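Local atomic coordinates of shikimate dehydrogenase (NADP(+)) (Listeria monocytogenes, PDB entry 3TNL), a protein that catalyses the reversible NADP-linked interconversion of shikimate and 3-dehydroshikimate, a step in the biosynthesis of chorismate and the aromatic amino acids. Residues Q219-I224 with S249-R254; L257-V262 with R270-A275. All blocks are in the same frame, centred on the assembly; numbering follows the deposited sequence.

Contact 1: Q219-I224 with S249-R254; sequences QLRKEI and SADMLR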
loop_
_atom_site.group_PDB
_atom_site.type_symbol
_atom_site.label_atom_id
_atom_site.label_comp_id
_atom_site.label_asym_id
_atom_site.label_seq_id
_atom_site.Cartn_x
_atom_site.Cartn_y
_atom_site.Cartn_z
ATOM N N GLN B 219 9.509 39.844 -30.003
ATOM C CA GLN B 219 8.141 39.487 -29.628
ATOM C C GLN B 219 8.029 39.295 -28.111
ATOM O O GLN B 219 7.066 39.727 -27.474
ATOM C CB GLN B 219 7.653 38.245 -30.330
ATOM C CG GLN B 219 6.184 38.038 -30.154
ATOM C CD GLN B 219 5.358 38.980 -31.034
ATOM O OE1 GLN B 219 5.618 39.099 -32.230
ATOM N NE2 GLN B 219 4.379 39.645 -30.453
ATOM N N LEU B 220 9.033 38.647 -27.524
ATOM C CA LEU B 220 9.047 38.466 -26.067
ATOM C C LEU B 220 8.975 39.805 -25.290
ATOM O O LEU B 220 8.275 39.915 -24.298
ATOM C CB LEU B 220 10.294 37.649 -25.668
ATOM C CG LEU B 220 10.410 37.270 -24.184
ATOM C CD1 LEU B 220 9.264 36.371 -23.748
ATOM C CD2 LEU B 220 11.730 36.607 -23.920
ATOM N N ARG B 221 9.692 40.817 -25.764
ATOM C CA ARG B 221 9.661 42.133 -25.124
ATOM C C ARG B 221 8.218 42.658 -25.097
ATOM O O ARG B 221 7.741 43.119 -24.073
ATOM C CB ARG B 221 10.556 43.106 -25.889
ATOM C CG ARG B 221 10.714 44.457 -25.225
ATOM C CD ARG B 221 11.632 45.382 -26.008
ATOM N NE ARG B 221 12.997 44.883 -25.923
ATOM C CZ ARG B 221 13.751 45.033 -24.835
ATOM N NH1 ARG B 221 14.985 44.533 -24.791
ATOM N NH2 ARG B 221 13.272 45.664 -23.787
ATOM N N LYS B 222 7.536 42.559 -26.241
ATOM C CA LYS B 222 6.154 43.042 -26.337
ATOM C C LYS B 222 5.271 42.278 -25.376
ATOM O O LYS B 222 4.526 42.882 -24.579
ATOM C CB LYS B 222 5.590 42.927 -27.742
ATOM C CG LYS B 222 4.120 43.377 -27.836
ATOM C CD LYS B 222 3.543 43.103 -29.235
ATOM C CE LYS B 222 2.136 43.653 -29.391
ATOM N NZ LYS B 222 1.013 42.923 -28.688
ATOM N N GLU B 223 5.346 40.948 -25.452
ATOM C CA GLU B 223 4.469 40.140 -24.616
ATOM C C GLU B 223 4.651 40.424 -23.117
ATOM O O GLU B 223 3.653 40.647 -22.380
ATOM C CB GLU B 223 4.579 38.645 -24.959
ATOM C CG GLU B 223 4.287 38.309 -26.419
ATOM C CD GLU B 223 3.013 38.912 -26.901
ATOM O OE1 GLU B 223 1.996 38.739 -26.224
ATOM O OE2 GLU B 223 3.024 39.579 -27.968
ATOM N N ILE B 224 5.894 40.423 -22.655
ATOM C CA ILE B 224 6.141 40.706 -21.238
ATOM C C ILE B 224 5.640 42.100 -20.822
ATOM O O ILE B 224 5.049 42.263 -19.755
ATOM C CB ILE B 224 7.602 40.527 -20.869
ATOM C CG1 ILE B 224 8.045 39.081 -21.020
ATOM C CG2 ILE B 224 7.832 40.943 -19.425
ATOM C CD1 ILE B 224 9.552 38.855 -20.837
ATOM N N SER B 249 17.029 39.947 -21.634
ATOM C CA SER B 249 17.445 41.243 -21.149
ATOM C C SER B 249 16.645 41.683 -19.933
ATOM O O SER B 249 15.408 41.571 -19.897
ATOM C CB SER B 249 17.252 42.241 -22.298
ATOM O OG SER B 249 17.784 43.507 -21.979
ATOM N N ALA B 250 17.360 42.213 -18.939
ATOM C CA ALA B 250 16.740 42.701 -17.717
ATOM C C ALA B 250 15.736 43.816 -18.009
ATOM O O ALA B 250 14.718 43.938 -17.296
ATOM C CB ALA B 250 17.810 43.167 -16.679
ATOM N N ASP B 251 15.992 44.603 -19.061
ATOM C CA ASP B 251 15.120 45.738 -19.400
ATOM C C ASP B 251 13.787 45.316 -20.022
ATOM O O ASP B 251 12.939 46.176 -20.344
ATOM C CB ASP B 251 15.841 46.764 -20.280
ATOM C CG ASP B 251 16.148 46.244 -21.667
ATOM O OD1 ASP B 251 16.852 46.967 -22.420
ATOM O OD2 ASP B 251 15.688 45.166 -22.079
ATOM N N MET B 252 13.564 44.012 -20.144
ATOM C CA MET B 252 12.250 43.485 -20.558
ATOM C C MET B 252 11.315 43.439 -19.335
ATOM O O MET B 252 10.092 43.317 -19.478
ATOM C CB MET B 252 12.317 42.092 -21.209
ATOM C CG MET B 252 13.013 42.118 -22.489
ATOM S SD MET B 252 13.073 40.481 -23.183
ATOM C CE MET B 252 13.843 40.851 -24.789
ATOM N N LEU B 253 11.878 43.564 -18.127
ATOM C CA LEU B 253 11.108 43.518 -16.889
ATOM C C LEU B 253 10.826 44.950 -16.413
ATOM O O LEU B 253 11.421 45.909 -16.910
ATOM C CB LEU B 253 11.883 42.726 -15.833
ATOM C CG LEU B 253 12.444 41.368 -16.233
ATOM C CD1 LEU B 253 13.081 40.655 -15.016
ATOM C CD2 LEU B 253 11.373 40.498 -16.787
ATOM N N ARG B 254 9.895 45.092 -15.471
ATOM C CA ARG B 254 9.531 46.373 -14.871
ATOM C C ARG B 254 9.054 46.092 -13.467
ATOM O O ARG B 254 8.626 44.978 -13.172
ATOM C CB ARG B 254 8.464 47.103 -15.671
ATOM C CG ARG B 254 7.104 46.358 -15.716
ATOM C CD ARG B 254 6.138 46.977 -16.689
ATOM N NE ARG B 254 4.823 46.354 -16.566
ATOM C CZ ARG B 254 4.494 45.170 -17.082
ATOM N NH1 ARG B 254 5.392 44.439 -17.723
ATOM N NH2 ARG B 254 3.263 44.722 -16.876
HETATM O O HOH W 1 9.410 43.993 -22.121
#
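Arg221, on the helix, and Asp251, in the short 3-10 turn, form the ionic part of this contact. In the conformer given here, one of two deposited, the guanidinium reaches out end-on and grips a single carboxylate oxygen: Arg221 NH1 lies 2.9 Å and NH2 3.0 Å from Asp251 OD2, which sits at the guanidinium edge. The two planes stand 77° apart; NH1 meets OD2 on the syn side and NH2 from above the carboxylate plane. A third donor, Ser249 OG, 2.7 Å from Asp251 OD2, comes over the face opposite the one Arg221 NH2 uses. A bend at chi3 (-69°) swings the arginine tip round to the turn.

Van der Waals packing centres on Met252. Its side chain crosses that of Arg221 at about a right angle, with Met252 CG over one guanidinium face, 3.8 Å from Arg221 CZ. Farther out, Met252 SD makes an apolar contact with Leu220 CD2 at 4.2 Å. One helical turn on from Leu220, Ile224 presses its CG2 on Met252 O at 3.3 Å and also meets the Leu253 side chain.

Backbone carbonyls supply the remaining links. A water donates to both Arg221 O and Met252 O, bridging helix and turn. Arg254, extended from CG to NE, gives an NH1 hydrogen bond of 3.0 Å to Ile224 O, while its NH2 binds Ser227 O just past the helix, so one guanidinium holds two carbonyls at that end.

Leu220 continues onto Phe184 and Thr158 of the sheet. Helix 217-226 is the crossover that returns the chain from edge strand 208-213 to strand 229-232 in the Rossmann-type dinucleotide-binding domain, and the 249-254 turn packs along its flank.

Contact 2: L257-V262 with R270-A275; sequences LIVSDV and RLLEIA. With NAD (nicotinamide-adenine-dinucleotide), chain H.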
loop_
_atom_site.group_PDB
_atom_site.type_symbol
_atom_site.label_atom_id
_atom_site.label_comp_id
_atom_site.label_asym_id
_atom_site.label_seq_id
_atom_site.Cartn_x
_atom_site.Cartn_y
_atom_site.Cartn_z
ATOM N N LEU B 257 5.652 44.197 -12.709
ATOM C CA LEU B 257 5.486 42.840 -13.199
ATOM C C LEU B 257 5.713 41.793 -12.105
ATOM O O LEU B 257 6.549 41.995 -11.225
ATOM C CB LEU B 257 6.542 42.585 -14.288
ATOM C CG LEU B 257 6.634 41.224 -14.940
ATOM C CD1 LEU B 257 5.418 40.947 -15.775
ATOM C CD2 LEU B 257 7.894 41.152 -15.850
ATOM N N ILE B 258 4.973 40.695 -12.178
ATOM C CA ILE B 258 5.182 39.528 -11.309
ATOM C C ILE B 258 5.998 38.562 -12.115
ATOM O O ILE B 258 5.614 38.240 -13.258
ATOM C CB ILE B 258 3.853 38.843 -10.955
ATOM C CG1 ILE B 258 2.963 39.831 -10.214
ATOM C CG2 ILE B 258 4.099 37.602 -10.081
ATOM C CD1 ILE B 258 1.471 39.421 -10.308
ATOM N N VAL B 259 7.087 38.042 -11.545
ATOM C CA VAL B 259 7.882 37.008 -12.231
ATOM C C VAL B 259 7.784 35.735 -11.380
ATOM O O VAL B 259 8.058 35.738 -10.171
ATOM C CB VAL B 259 9.337 37.431 -12.480
ATOM C CG1 VAL B 259 10.091 36.297 -13.185
ATOM C CG2 VAL B 259 9.355 38.709 -13.328
ATOM N N SER B 260 7.368 34.665 -12.033
ATOM C CA SER B 260 7.089 33.388 -11.390
ATOM C C SER B 260 7.928 32.262 -11.963
ATOM O O SER B 260 8.186 32.261 -13.159
ATOM C CB SER B 260 5.587 33.115 -11.617
ATOM O OG SER B 260 5.253 31.748 -11.516
ATOM N N ASP B 261 8.408 31.336 -11.120
ATOM C CA ASP B 261 9.138 30.171 -11.619
ATOM C C ASP B 261 8.521 28.941 -10.996
ATOM O O ASP B 261 8.141 28.973 -9.823
ATOM C CB ASP B 261 10.639 30.289 -11.261
ATOM C CG ASP B 261 11.543 29.570 -12.272
ATOM O OD1 ASP B 261 12.578 30.180 -12.674
ATOM O OD2 ASP B 261 11.186 28.462 -12.710
ATOM N N VAL B 262 8.351 27.896 -11.788
ATOM C CA VAL B 262 7.882 26.609 -11.277
ATOM C C VAL B 262 8.997 25.936 -10.465
ATOM O O VAL B 262 8.736 25.097 -9.620
ATOM C CB VAL B 262 7.392 25.669 -12.389
ATOM C CG1 VAL B 262 6.143 26.245 -13.082
ATOM C CG2 VAL B 262 8.530 25.325 -13.366
ATOM N N ARG B 270 18.110 31.914 -11.368
ATOM C CA ARG B 270 18.725 33.125 -11.915
ATOM C C ARG B 270 17.656 34.080 -12.413
ATOM O O ARG B 270 17.782 35.301 -12.207
ATOM C CB ARG B 270 19.776 32.802 -12.984
ATOM C CG ARG B 270 20.487 33.996 -13.588
ATOM C CD ARG B 270 21.217 34.834 -12.557
ATOM N NE ARG B 270 21.779 36.005 -13.215
ATOM C CZ ARG B 270 21.936 37.198 -12.658
ATOM N NH1 ARG B 270 22.398 38.196 -13.415
ATOM N NH2 ARG B 270 21.549 37.450 -11.402
ATOM N N LEU B 271 16.618 33.577 -13.069
ATOM C CA LEU B 271 15.493 34.441 -13.479
ATOM C C LEU B 271 14.949 35.228 -12.274
ATOM O O LEU B 271 14.717 36.423 -12.415
ATOM C CB LEU B 271 14.387 33.604 -14.103
ATOM C CG LEU B 271 13.081 34.329 -14.434
ATOM C CD1 LEU B 271 13.331 35.411 -15.469
ATOM C CD2 LEU B 271 12.042 33.320 -14.925
ATOM N N LEU B 272 14.628 34.552 -11.169
ATOM C CA LEU B 272 14.097 35.281 -9.984
ATOM C C LEU B 272 15.085 36.289 -9.439
ATOM O O LEU B 272 14.671 37.357 -9.009
ATOM C CB LEU B 272 13.550 34.321 -8.929
ATOM C CG LEU B 272 12.408 33.407 -9.428
ATOM C CD1 LEU B 272 11.862 32.569 -8.234
ATOM C CD2 LEU B 272 11.266 34.210 -10.041
ATOM N N GLU B 273 16.381 35.984 -9.472
ATOM C CA GLU B 273 17.369 36.962 -9.030
ATOM C C GLU B 273 17.281 38.224 -9.910
ATOM O O GLU B 273 17.295 39.338 -9.397
ATOM C CB GLU B 273 18.805 36.407 -9.124
ATOM C CG GLU B 273 19.191 35.286 -8.233
ATOM C CD GLU B 273 20.666 34.905 -8.377
ATOM O OE1 GLU B 273 21.387 35.585 -9.162
ATOM O OE2 GLU B 273 21.121 33.980 -7.636
ATOM N N ILE B 274 17.262 38.068 -11.220
ATOM C CA ILE B 274 17.198 39.192 -12.131
ATOM C C ILE B 274 15.919 39.965 -11.884
ATOM O O ILE B 274 15.919 41.199 -11.845
ATOM C CB ILE B 274 17.297 38.747 -13.607
ATOM C CG1 ILE B 274 18.658 38.110 -13.866
ATOM C CG2 ILE B 274 17.111 39.965 -14.500
ATOM C CD1 ILE B 274 18.723 37.306 -15.199
ATOM N N ALA B 275 14.807 39.250 -11.684
ATOM C CA ALA B 275 13.541 39.910 -11.391
ATOM C C ALA B 275 13.632 40.745 -10.137
ATOM O O ALA B 275 13.182 41.890 -10.109
ATOM C CB ALA B 275 12.431 38.883 -11.270
HETATM P PA NAD H . 8.921 18.503 -19.403
HETATM O O1A NAD H . 10.104 17.571 -19.652
HETATM O O2A NAD H . 7.520 17.952 -19.583
HETATM O O5B NAD H . 9.137 19.853 -20.274
HETATM C C5B NAD H . 10.386 20.533 -20.397
HETATM C C4B NAD H . 10.150 21.943 -20.951
HETATM O O4B NAD H . 11.368 22.697 -20.848
HETATM C C3B NAD H . 9.860 21.942 -22.439
HETATM O O3B NAD H . 9.017 23.085 -22.730
HETATM C C2B NAD H . 11.203 22.146 -23.099
HETATM O O2B NAD H . 11.120 22.776 -24.370
HETATM C C1B NAD H . 11.874 23.076 -22.109
HETATM N N9A NAD H . 13.341 23.071 -22.073
HETATM C C8A NAD H . 14.106 22.103 -21.513
HETATM N N7A NAD H . 15.405 22.458 -21.597
HETATM C C5A NAD H . 15.504 23.669 -22.199
HETATM C C6A NAD H . 16.508 24.544 -22.563
HETATM N N6A NAD H . 17.786 24.257 -22.295
HETATM N N1A NAD H . 16.200 25.726 -23.141
HETATM C C2A NAD H . 14.912 26.047 -23.419
HETATM N N3A NAD H . 13.872 25.244 -23.099
HETATM C C4A NAD H . 14.120 24.061 -22.493
HETATM O O3 NAD H . 9.131 19.064 -17.921
HETATM P PN NAD H . 7.997 19.457 -16.850
HETATM O O1N NAD H . 7.489 18.249 -16.104
HETATM O O2N NAD H . 7.008 20.433 -17.490
HETATM O O5D NAD H . 8.832 20.250 -15.722
HETATM C C5D NAD H . 9.455 21.481 -16.069
HETATM C C4D NAD H . 9.886 22.084 -14.747
HETATM O O4D NAD H . 8.738 22.218 -13.890
HETATM C C3D NAD H . 10.861 21.177 -14.013
HETATM O O3D NAD H . 11.958 21.973 -13.552
HETATM C C2D NAD H . 10.062 20.618 -12.847
HETATM O O2D NAD H . 10.886 20.266 -11.713
HETATM C C1D NAD H . 9.088 21.756 -12.572
HETATM N N1N NAD H . 7.836 21.397 -11.901
HETATM C C2N NAD H . 7.514 21.992 -10.737
HETATM C C3N NAD H . 6.323 21.686 -10.087
HETATM C C7N NAD H . 5.939 22.332 -8.796
HETATM O O7N NAD H . 5.098 21.730 -8.129
HETATM N N7N NAD H . 6.478 23.518 -8.441
HETATM C C4N NAD H . 5.456 20.741 -10.658
HETATM C C5N NAD H . 5.809 20.144 -11.865
HETATM C C6N NAD H . 7.016 20.484 -12.474
#
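The carboxylate of Asp261 has Leu271 beside it, with Leu271 CD2 3.9 Å from Asp261 OD1. Its oxygens are satisfied by neighbours: OD1 by Thr269 OG1, OD2 by Asn232 ND2 and the Val263 amide. On the outer side of the helix the Arg270 guanidinium carries Ile274 CG1 over the centre of one face, 3.6 Å above the plane; its NH2 pairs with Glu273 OE1 at 2.9 Å, the oxygen tilted 19° from that plane and using its anti lone pair, and also with Glu277. The carboxamide of the bound NAD gives an N-H to the backbone of Val262, NAD N7N lying 3.0 Å from Val262 O.

Between strand and helix the contact is apolar. Val259 is directed toward the helix, and its CB meets Ala275 CB at 3.6 Å, a close approach that the small alanine permits. With CG1 anti to the backbone N (chi1 180°), Val259 brings that methyl against both leucines, 3.8 Å from Leu271 CG and a little farther from Leu272 CD2.

Strand 258-261 and helix 270-277 are the first two elements of a beta-alpha-beta unit completed by the parallel strand 281-283 of the Rossmann-type sheet. Accordingly the helix segment runs back along the strand at 165°, the axes 8.5 Å apart at their closest.

Leu272 slides past Val259 in the opposite direction, and its CD2 comes to 3.6 Å from Val259 O. The other methyl, CD1, packs on Asp261 CB, while the same leucine also touches Thr282 of the next strand. Beyond Asp261 the chain leaves the sheet, and there Val262 lays its CG2 against O4D of the nicotinamide ribose of NAD.

How the contacts relate
Both contacts belong to the C-terminal, Rossmann-type domain and follow in series along the chain: the 249-254 turn that closes contact 1 leads into strand 258-261 of contact 2. Their centres are 12 Å apart. Leu253 touches Ile224 of helix 217-226 as well as Ala275 and Ile274 of helix 270-277, with Leu253 CD1 3.7 Å from Ala275 CA, which places the turn between the two helices. Ile224 CG2 also meets Leu257 CD2, just before strand 258-261, at 3.6 Å. Helix 217-226 carries the chain from edge strand 208-213 across to 229-232; helix 270-277 joins neighbouring strands 258-261 and 281-283. Contact 2 reaches NAD through Val262; contact 1 lies farther out, its Leu220 side chain about 11 Å away.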